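Local coordinates for uncharacterized protein AF_1796 (Archaeoglobus fulgidus, PDB 1VIM) that is of unknown function but belongs to the SIS family and probably binds a sugar phosphate or related carbohydrate derivative, perhaps as an isomerase, at residues G59-A64 with T165-L170; A64-L69 with Y74-V79; K111-G116 with A131-V136. One frame throughout, in Å; residues are numbered along the deposited sequence.

Overall arrangement
The three contacts illustrate how a fold with a parallel sheet between helices is tied together at different depths. Interactions 1 and 2 share helix 56-71: interaction 1 packs it against helix 160-181, and interaction 2 packs it against strand 76-78 at one edge of the sheet. Their centres are about 11 Å apart, and they meet through Ala64, which belongs to both, and where Leu170 packs on Phe65. Interaction 3 lies toward the other edge strand, 136-139, at the surface; its centre is about 20 Å from that of interaction 1 and about 19 Å from that of interaction 2, without touching either. Interactions 1 and 2 both touch the second subunit, interactions 2 and 3 the third.

Interaction 1: G59-A64 with T165-L170; sequences GYIAKA and TAMIFL
Ile61 and Met167 face each other where two nearly parallel helices, 56-71 and 160-181, run side by side; over these segments the axes come within 10.1 Å and differ by 8° in direction. The two side chains slide past one another in opposite directions, and a single methyl of the isoleucine, CG2, serves both of its neighbours on helix 160-181. In the conformer described, one of two modelled for Ile61, chi1 is -61°, which places CG1 beside the backbone N and CG2 anti to it. CG2 then reaches Leu170 CD1 at 3.7 Å, the two side chains crossing at about a right angle, and it also approaches Met167 SD at 4.0 Å.

Met167 owes its position to a bent chain. CG starts anti to the backbone N (chi1 -170°), but the following bends at chi2 and chi3 turn the thioether toward helix 56-71. As a result SD rests on Ala64 CB at 3.8 Å, while the terminal CE stands a little farther from that same CB, at 4.1 Å. A small alanine three residues after Ile61 thus receives the sulfur, which touches both Ile61 and Ala64.

Strand 92-96 adds to this interface: Ile96 packs on both Ile61 and Leu170. Met167 also packs on Leu164 of the second subunit, and Ala64 O accepts a hydrogen bond from Arg57 NH1 of that subunit, so the helix pair lies beside an assembly interface.

The chemistry across the helices is wholly apolar, methyl groups and a polarizable sulfur. Nothing directional sets the pairing; shape and burial do.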
loop_
_atom_site.group_PDB
_atom_site.type_symbol
_atom_site.label_atom_id
_atom_site.label_comp_id
_atom_site.label_asym_id
_atom_site.label_seq_id
_atom_site.Cartn_x
_atom_site.Cartn_y
_atom_site.Cartn_z
ATOM N N GLY A 59 -1.182 -10.647 4.929
ATOM C CA GLY A 59 -1.450 -9.853 3.742
ATOM C C GLY A 59 -0.238 -9.742 2.832
ATOM O O GLY A 59 -0.377 -9.742 1.613
ATOM N N TYR A 60 0.951 -9.634 3.408
ATOM C CA TYR A 60 2.167 -9.585 2.608
ATOM C C TYR A 60 2.421 -10.911 1.909
ATOM O O TYR A 60 2.888 -10.924 0.761
ATOM C CB TYR A 60 3.391 -9.155 3.439
ATOM C CG TYR A 60 3.163 -7.902 4.258
ATOM C CD1 TYR A 60 2.337 -6.861 3.798
ATOM C CD2 TYR A 60 3.749 -7.786 5.515
ATOM C CE1 TYR A 60 2.120 -5.723 4.601
ATOM C CE2 TYR A 60 3.522 -6.672 6.326
ATOM C CZ TYR A 60 2.724 -5.663 5.854
ATOM O OH TYR A 60 2.481 -4.594 6.679
ATOM N N ILE A 61 2.085 -12.019 2.571
ATOM C CA ILE A 61 2.188 -13.329 1.939
ATOM C C ILE A 61 1.173 -13.443 0.798
ATOM O O ILE A 61 1.497 -13.939 -0.289
ATOM C CB ILE A 61 1.916 -14.424 2.992
ATOM C CG1 ILE A 61 2.940 -14.373 4.121
ATOM C CG2 ILE A 61 1.826 -15.803 2.328
ATOM C CD1 ILE A 61 2.636 -15.285 5.212
ATOM N N ALA A 62 -0.044 -12.960 1.034
ATOM C CA ALA A 62 -1.091 -12.991 0.022
ATOM C C ALA A 62 -0.638 -12.195 -1.204
ATOM O O ALA A 62 -0.843 -12.647 -2.336
ATOM C CB ALA A 62 -2.371 -12.427 0.582
ATOM N N LYS A 63 -0.036 -11.022 -0.991
ATOM C CA LYS A 63 0.481 -10.210 -2.095
ATOM C C LYS A 63 1.599 -10.918 -2.847
ATOM O O LYS A 63 1.621 -10.937 -4.079
ATOM C CB LYS A 63 0.917 -8.823 -1.635
ATOM C CG LYS A 63 -0.227 -7.883 -1.337
ATOM C CD LYS A 63 0.290 -6.524 -0.862
ATOM C CE LYS A 63 -0.863 -5.531 -1.031
ATOM N NZ LYS A 63 -0.393 -4.120 -0.861
ATOM N N ALA A 64 2.514 -11.564 -2.120
ATOM C CA ALA A 64 3.587 -12.287 -2.792
ATOM C C ALA A 64 3.029 -13.389 -3.676
ATOM O O ALA A 64 3.498 -13.573 -4.817
ATOM C CB ALA A 64 4.540 -12.878 -1.785
ATOM N N THR A 165 5.749 -20.869 6.960
ATOM C CA THR A 165 5.399 -22.144 6.360
ATOM C C THR A 165 4.404 -21.926 5.217
ATOM O O THR A 165 4.492 -22.583 4.176
ATOM C CB THR A 165 4.812 -23.081 7.426
ATOM O OG1 THR A 165 5.753 -23.221 8.503
ATOM C CG2 THR A 165 4.647 -24.513 6.874
ATOM N N ALA A 166 3.461 -21.008 5.405
ATOM C CA ALA A 166 2.484 -20.700 4.370
ATOM C C ALA A 166 3.176 -20.085 3.143
ATOM O O ALA A 166 2.860 -20.433 2.002
ATOM C CB ALA A 166 1.377 -19.768 4.925
ATOM N N MET A 167 4.145 -19.201 3.365
ATOM C CA MET A 167 4.890 -18.627 2.258
ATOM C C MET A 167 5.602 -19.720 1.482
ATOM O O MET A 167 5.549 -19.756 0.233
ATOM C CB MET A 167 5.904 -17.591 2.762
ATOM C CG MET A 167 6.542 -16.782 1.619
ATOM S SD MET A 167 5.400 -15.726 0.576
ATOM C CE MET A 167 4.894 -16.815 -0.872
ATOM N N ILE A 168 6.262 -20.625 2.194
ATOM C CA ILE A 168 7.017 -21.685 1.533
ATOM C C ILE A 168 6.062 -22.617 0.779
ATOM O O ILE A 168 6.319 -22.999 -0.375
ATOM C CB ILE A 168 7.835 -22.458 2.592
ATOM C CG1 ILE A 168 9.012 -21.601 3.050
ATOM C CG2 ILE A 168 8.346 -23.781 2.010
ATOM C CD1 ILE A 168 9.627 -22.054 4.366
ATOM N N PHE A 169 4.934 -22.967 1.405
ATOM C CA PHE A 169 3.908 -23.738 0.733
ATOM C C PHE A 169 3.424 -23.083 -0.561
ATOM O O PHE A 169 3.278 -23.746 -1.597
ATOM C CB PHE A 169 2.702 -24.014 1.644
ATOM C CG PHE A 169 1.522 -24.512 0.887
ATOM C CD1 PHE A 169 1.537 -25.789 0.320
ATOM C CD2 PHE A 169 0.449 -23.671 0.640
ATOM C CE1 PHE A 169 0.456 -26.206 -0.439
ATOM C CE2 PHE A 169 -0.634 -24.096 -0.095
ATOM C CZ PHE A 169 -0.627 -25.358 -0.645
ATOM N N LEU A 170 3.117 -21.786 -0.504
ATOM C CA LEU A 170 2.580 -21.104 -1.703
ATOM C C LEU A 170 3.629 -21.057 -2.822
ATOM O O LEU A 170 3.281 -21.182 -4.005
ATOM C CB LEU A 170 2.048 -19.724 -1.331
ATOM C CG LEU A 170 0.780 -19.837 -0.465
ATOM C CD1 LEU A 170 0.413 -18.489 0.174
ATOM C CD2 LEU A 170 -0.390 -20.377 -1.248
#

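Interaction 2: A64-L69 with Y74-V79; sequences AFAMRL and YTVYVV
Leu69 and Tyr74 close the turn by which helix 56-71 hands over to strand 76-78, completing a beta-alpha-beta unit that begins with strand 50-53. Tyr74 N donates to Leu69 O at 3.1 Å, a moderately bent bond with an N-H...O angle of 154°. The same carbonyl oxygen lies at the edge of the tyrosine ring, whose CD2 carbon also meets Leu69 CD2 at 3.8 Å.

The tight part is the buried face between Ala66 and Val76. Val76 CG1 occupies the crowded position between its own N and carbonyl carbon (chi1 56°), which leaves CG2 anti to N and 3.8 Å from Ala66 CB. CG1 meanwhile presses on Ala66 O at 3.5 Å. Leu69 CD1, lying over one face of the Phe65 ring, adds a looser touch to Val76 CG2 at 4.1 Å.

Toward the other end the packing between the segments thins to Val78 CG2 beside Ala66 CB, at 4.0 Å, but Thr82 of the third subunit packs on both residues. The solvent side is at Thr75, which turns away from the helix and is exposed. Tyr74 is only partly exposed, its hydroxyl hydrogen-bonded to Asp45 OD1 and its ring in a cation-pi contact with Lys181.

One backbone bond therefore helps to hold the turn, while the small Ala66 side chain and the branched Val76 meet where the segment axes approach to 8.0 Å.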
loop_
_atom_site.group_PDB
_atom_site.type_symbol
_atom_site.label_atom_id
_atom_site.label_comp_id
_atom_site.label_asym_id
_atom_site.label_seq_id
_atom_site.Cartn_x
_atom_site.Cartn_y
_atom_site.Cartn_z
ATOM N N ALA A 64 2.514 -11.564 -2.120
ATOM C CA ALA A 64 3.587 -12.287 -2.792
ATOM C C ALA A 64 3.029 -13.389 -3.676
ATOM O O ALA A 64 3.498 -13.573 -4.817
ATOM C CB ALA A 64 4.540 -12.878 -1.785
ATOM N N PHE A 65 2.020 -14.109 -3.179
ATOM C CA PHE A 65 1.401 -15.165 -3.948
ATOM C C PHE A 65 0.649 -14.595 -5.145
ATOM O O PHE A 65 0.759 -15.131 -6.281
ATOM C CB PHE A 65 0.490 -15.949 -3.026
ATOM C CG PHE A 65 -0.228 -17.108 -3.696
ATOM C CD1 PHE A 65 0.464 -18.062 -4.418
ATOM C CD2 PHE A 65 -1.591 -17.249 -3.524
ATOM C CE1 PHE A 65 -0.213 -19.139 -4.990
ATOM C CE2 PHE A 65 -2.281 -18.351 -4.106
ATOM C CZ PHE A 65 -1.564 -19.277 -4.840
ATOM N N ALA A 66 -0.113 -13.523 -4.927
ATOM C CA ALA A 66 -0.871 -12.928 -6.051
ATOM C C ALA A 66 0.083 -12.480 -7.176
ATOM O O ALA A 66 -0.187 -12.664 -8.371
ATOM C CB ALA A 66 -1.722 -11.755 -5.577
ATOM N N MET A 67 1.223 -11.900 -6.804
ATOM C CA MET A 67 2.162 -11.440 -7.799
ATOM C C MET A 67 2.640 -12.638 -8.646
ATOM O O MET A 67 2.698 -12.568 -9.863
ATOM C CB MET A 67 3.343 -10.747 -7.130
ATOM C CG MET A 67 4.353 -10.210 -8.152
ATOM S SD MET A 67 5.830 -9.518 -7.468
ATOM C CE MET A 67 5.240 -7.926 -6.827
ATOM N N ARG A 68 2.951 -13.762 -8.001
ATOM C CA ARG A 68 3.358 -14.953 -8.747
ATOM C C ARG A 68 2.239 -15.513 -9.609
ATOM O O ARG A 68 2.500 -15.979 -10.739
ATOM C CB ARG A 68 3.827 -16.039 -7.793
ATOM C CG ARG A 68 5.247 -15.921 -7.474
ATOM C CD ARG A 68 6.222 -16.353 -8.638
ATOM N NE ARG A 68 7.517 -16.232 -8.034
ATOM C CZ ARG A 68 8.214 -15.129 -7.981
ATOM N NH1 ARG A 68 7.821 -14.050 -8.670
ATOM N NH2 ARG A 68 9.334 -15.101 -7.264
ATOM N N LEU A 69 1.003 -15.519 -9.118
ATOM C CA LEU A 69 -0.105 -15.962 -9.974
ATOM C C LEU A 69 -0.193 -15.075 -11.208
ATOM O O LEU A 69 -0.484 -15.565 -12.301
ATOM C CB LEU A 69 -1.444 -15.977 -9.210
ATOM C CG LEU A 69 -1.613 -17.054 -8.130
ATOM C CD1 LEU A 69 -2.944 -16.840 -7.450
ATOM C CD2 LEU A 69 -1.481 -18.468 -8.699
ATOM N N TYR A 74 -2.390 -15.839 -14.670
ATOM C CA TYR A 74 -3.759 -15.764 -14.162
ATOM C C TYR A 74 -4.236 -14.320 -14.071
ATOM O O TYR A 74 -3.425 -13.377 -13.948
ATOM C CB TYR A 74 -3.883 -16.404 -12.767
ATOM C CG TYR A 74 -3.666 -17.900 -12.751
ATOM C CD1 TYR A 74 -4.682 -18.761 -13.142
ATOM C CD2 TYR A 74 -2.450 -18.446 -12.361
ATOM C CE1 TYR A 74 -4.492 -20.138 -13.148
ATOM C CE2 TYR A 74 -2.247 -19.833 -12.348
ATOM C CZ TYR A 74 -3.276 -20.661 -12.742
ATOM O OH TYR A 74 -3.090 -22.027 -12.724
ATOM N N THR A 75 -5.551 -14.159 -14.063
ATOM C CA THR A 75 -6.173 -12.887 -13.753
ATOM C C THR A 75 -6.400 -12.873 -12.240
ATOM O O THR A 75 -7.182 -13.659 -11.699
ATOM C CB THR A 75 -7.506 -12.748 -14.482
ATOM O OG1 THR A 75 -7.238 -12.762 -15.896
ATOM C CG2 THR A 75 -8.116 -11.392 -14.221
ATOM N N VAL A 76 -5.688 -11.984 -11.564
ATOM C CA VAL A 76 -5.613 -12.035 -10.107
ATOM C C VAL A 76 -5.625 -10.626 -9.528
ATOM O O VAL A 76 -5.111 -9.690 -10.122
ATOM C CB VAL A 76 -4.374 -12.851 -9.637
ATOM C CG1 VAL A 76 -3.096 -12.298 -10.209
ATOM C CG2 VAL A 76 -4.302 -12.994 -8.125
ATOM N N TYR A 77 -6.186 -10.513 -8.328
ATOM C CA TYR A 77 -6.291 -9.225 -7.621
ATOM C C TYR A 77 -6.083 -9.440 -6.151
ATOM O O TYR A 77 -6.330 -10.519 -5.619
ATOM C CB TYR A 77 -7.681 -8.618 -7.805
ATOM C CG TYR A 77 -8.110 -8.539 -9.231
ATOM C CD1 TYR A 77 -7.605 -7.562 -10.075
ATOM C CD2 TYR A 77 -9.044 -9.468 -9.736
ATOM C CE1 TYR A 77 -8.059 -7.539 -11.464
ATOM C CE2 TYR A 77 -9.465 -9.436 -11.041
ATOM C CZ TYR A 77 -8.972 -8.513 -11.870
ATOM O OH TYR A 77 -9.529 -8.578 -13.149
ATOM N N VAL A 78 -5.707 -8.347 -5.493
ATOM C CA VAL A 78 -5.631 -8.309 -4.029
ATOM C C VAL A 78 -6.828 -7.516 -3.504
ATOM O O VAL A 78 -7.062 -6.362 -3.916
ATOM C CB VAL A 78 -4.352 -7.590 -3.594
ATOM C CG1 VAL A 78 -4.250 -7.538 -2.054
ATOM C CG2 VAL A 78 -3.141 -8.277 -4.166
ATOM N N VAL A 79 -7.575 -8.104 -2.572
ATOM C CA VAL A 79 -8.743 -7.416 -2.014
ATOM C C VAL A 79 -8.334 -6.091 -1.400
ATOM O O VAL A 79 -7.331 -6.012 -0.688
ATOM C CB VAL A 79 -9.492 -8.290 -0.964
ATOM C CG1 VAL A 79 -10.621 -7.492 -0.286
ATOM C CG2 VAL A 79 -10.034 -9.547 -1.612
#

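Interaction 3: K111-G116 with A131-V136; sequences KAKDIG and AKMADV
A surface salt bridge, Lys113 to Asp135, links the C-terminal end of one helix to the loop after another: the last turn of helix 103-115, finished by a Schellman motif, and the residues leading from the short, weakly bonded helix 129-133 into edge strand 136-139. In the motif Gly116, with positive phi, is the C-prime residue; Ser117 N bonds to Ala112 O, and a weak bond runs from Gly116 N to Lys113 O.

Lys113 reaches its partner by curling. Its first three torsions all lie near -60° (chi1 -76°), and only the last one extends the chain. The curl lays the methylenes along the carbonyl of Met133, whose O is 3.5 Å from Lys113 CD and 3.3 Å from Lys113 CE. Nearer the backbone, Lys113 CG stands beside Met133 CB at 4.3 Å, a light apolar touch.

At the tip NZ donates to Asp135 OD1 at 2.9 Å, meeting that oxygen on its syn side and 24° out of the carboxylate plane. OD2 is farther from NZ, at 3.5 Å, so the ammonium favours one oxygen over a bidentate grip. Asp135 OD1 also accepts a hydrogen bond from Leu119 N, on the neighbouring strand 118-123; two donors hold that oxygen and should limit rotation of the carboxylate. The side chains of Lys113 and Met133 both touch Leu119.

Chemically this is a charged pair at the surface beside apolar contacts. A nearby carbonyl oxygen probably makes the setting more favourable still for the ammonium, and the partial exposure of the lysine suggests that water moderates the gain from the ion pair.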
loop_
_atom_site.group_PDB
_atom_site.type_symbol
_atom_site.label_atom_id
_atom_site.label_comp_id
_atom_site.label_asym_id
_atom_site.label_seq_id
_atom_site.Cartn_x
_atom_site.Cartn_y
_atom_site.Cartn_z
ATOM N N LYS A 111 -18.675 -12.090 3.171
ATOM C CA LYS A 111 -19.304 -11.295 2.121
ATOM C C LYS A 111 -19.085 -11.931 0.746
ATOM O O LYS A 111 -20.012 -12.013 -0.064
ATOM C CB LYS A 111 -18.804 -9.848 2.119
ATOM C CG LYS A 111 -19.378 -8.958 1.026
ATOM C CD LYS A 111 -20.818 -8.545 1.289
ATOM C CE LYS A 111 -21.233 -7.440 0.332
ATOM N NZ LYS A 111 -20.154 -6.407 0.258
ATOM N N ALA A 112 -17.873 -12.412 0.483
ATOM C CA ALA A 112 -17.593 -13.105 -0.765
ATOM C C ALA A 112 -18.442 -14.368 -0.950
ATOM O O ALA A 112 -18.964 -14.609 -2.056
ATOM C CB ALA A 112 -16.102 -13.440 -0.835
ATOM N N LYS A 113 -18.600 -15.143 0.126
ATOM C CA LYS A 113 -19.425 -16.349 0.104
ATOM C C LYS A 113 -20.881 -15.987 -0.181
ATOM O O LYS A 113 -21.562 -16.670 -0.970
ATOM C CB LYS A 113 -19.311 -17.108 1.429
ATOM C CG LYS A 113 -18.020 -17.915 1.639
ATOM C CD LYS A 113 -17.720 -18.936 0.529
ATOM C CE LYS A 113 -18.760 -20.067 0.445
ATOM N NZ LYS A 113 -18.538 -21.006 -0.720
ATOM N N ASP A 114 -21.360 -14.887 0.391
ATOM C CA ASP A 114 -22.741 -14.442 0.126
ATOM C C ASP A 114 -22.963 -14.010 -1.324
ATOM O O ASP A 114 -24.024 -14.244 -1.905
ATOM C CB ASP A 114 -23.117 -13.314 1.059
ATOM C CG ASP A 114 -23.320 -13.778 2.489
ATOM O OD1 ASP A 114 -23.454 -14.995 2.744
ATOM O OD2 ASP A 114 -23.343 -12.973 3.421
ATOM N N ILE A 115 -21.945 -13.391 -1.927
ATOM C CA ILE A 115 -21.953 -13.074 -3.365
ATOM C C ILE A 115 -21.943 -14.344 -4.222
ATOM O O ILE A 115 -22.444 -14.358 -5.363
ATOM C CB ILE A 115 -20.750 -12.151 -3.690
ATOM C CG1 ILE A 115 -21.045 -10.764 -3.085
ATOM C CG2 ILE A 115 -20.467 -12.131 -5.205
ATOM C CD1 ILE A 115 -19.831 -9.849 -3.041
ATOM N N GLY A 116 -21.355 -15.402 -3.671
ATOM C CA GLY A 116 -21.280 -16.691 -4.320
ATOM C C GLY A 116 -19.912 -17.100 -4.838
ATOM O O GLY A 116 -19.781 -18.121 -5.494
ATOM N N ALA A 131 -12.183 -21.671 7.870
ATOM C CA ALA A 131 -12.221 -23.015 7.286
ATOM C C ALA A 131 -13.645 -23.512 7.105
ATOM O O ALA A 131 -13.960 -24.117 6.078
ATOM C CB ALA A 131 -11.414 -23.976 8.119
ATOM N N LYS A 132 -14.516 -23.236 8.079
ATOM C CA LYS A 132 -15.903 -23.702 7.976
ATOM C C LYS A 132 -16.651 -23.129 6.794
ATOM O O LYS A 132 -17.583 -23.757 6.297
ATOM C CB LYS A 132 -16.679 -23.464 9.282
ATOM C CG LYS A 132 -16.171 -24.307 10.438
ATOM C CD LYS A 132 -17.024 -24.130 11.683
ATOM C CE LYS A 132 -16.778 -22.803 12.347
ATOM N NZ LYS A 132 -17.635 -22.653 13.565
ATOM N N MET A 133 -16.252 -21.946 6.325
ATOM C CA MET A 133 -16.852 -21.311 5.160
ATOM C C MET A 133 -16.254 -21.769 3.831
ATOM O O MET A 133 -16.810 -21.474 2.774
ATOM C CB MET A 133 -16.647 -19.786 5.239
ATOM C CG MET A 133 -17.608 -19.086 6.180
ATOM S SD MET A 133 -17.454 -17.291 6.058
ATOM C CE MET A 133 -15.921 -17.070 6.811
ATOM N N ALA A 134 -15.133 -22.475 3.878
ATOM C CA ALA A 134 -14.303 -22.643 2.688
ATOM C C ALA A 134 -14.723 -23.823 1.854
ATOM O O ALA A 134 -15.166 -24.844 2.376
ATOM C CB ALA A 134 -12.865 -22.824 3.091
ATOM N N ASP A 135 -14.561 -23.686 0.550
ATOM C CA ASP A 135 -14.729 -24.819 -0.340
ATOM C C ASP A 135 -13.567 -25.788 -0.271
ATOM O O ASP A 135 -13.755 -27.015 -0.443
ATOM C CB ASP A 135 -14.932 -24.303 -1.764
ATOM C CG ASP A 135 -16.174 -23.491 -1.873
ATOM O OD1 ASP A 135 -16.121 -22.258 -1.718
ATOM O OD2 ASP A 135 -17.297 -24.010 -2.099
ATOM N N VAL A 136 -12.364 -25.258 -0.043
ATOM C CA VAL A 136 -11.148 -26.042 0.102
ATOM C C VAL A 136 -10.418 -25.466 1.301
ATOM O O VAL A 136 -10.209 -24.239 1.394
ATOM C CB VAL A 136 -10.231 -25.936 -1.147
ATOM C CG1 VAL A 136 -8.909 -26.606 -0.907
ATOM C CG2 VAL A 136 -10.921 -26.541 -2.376
#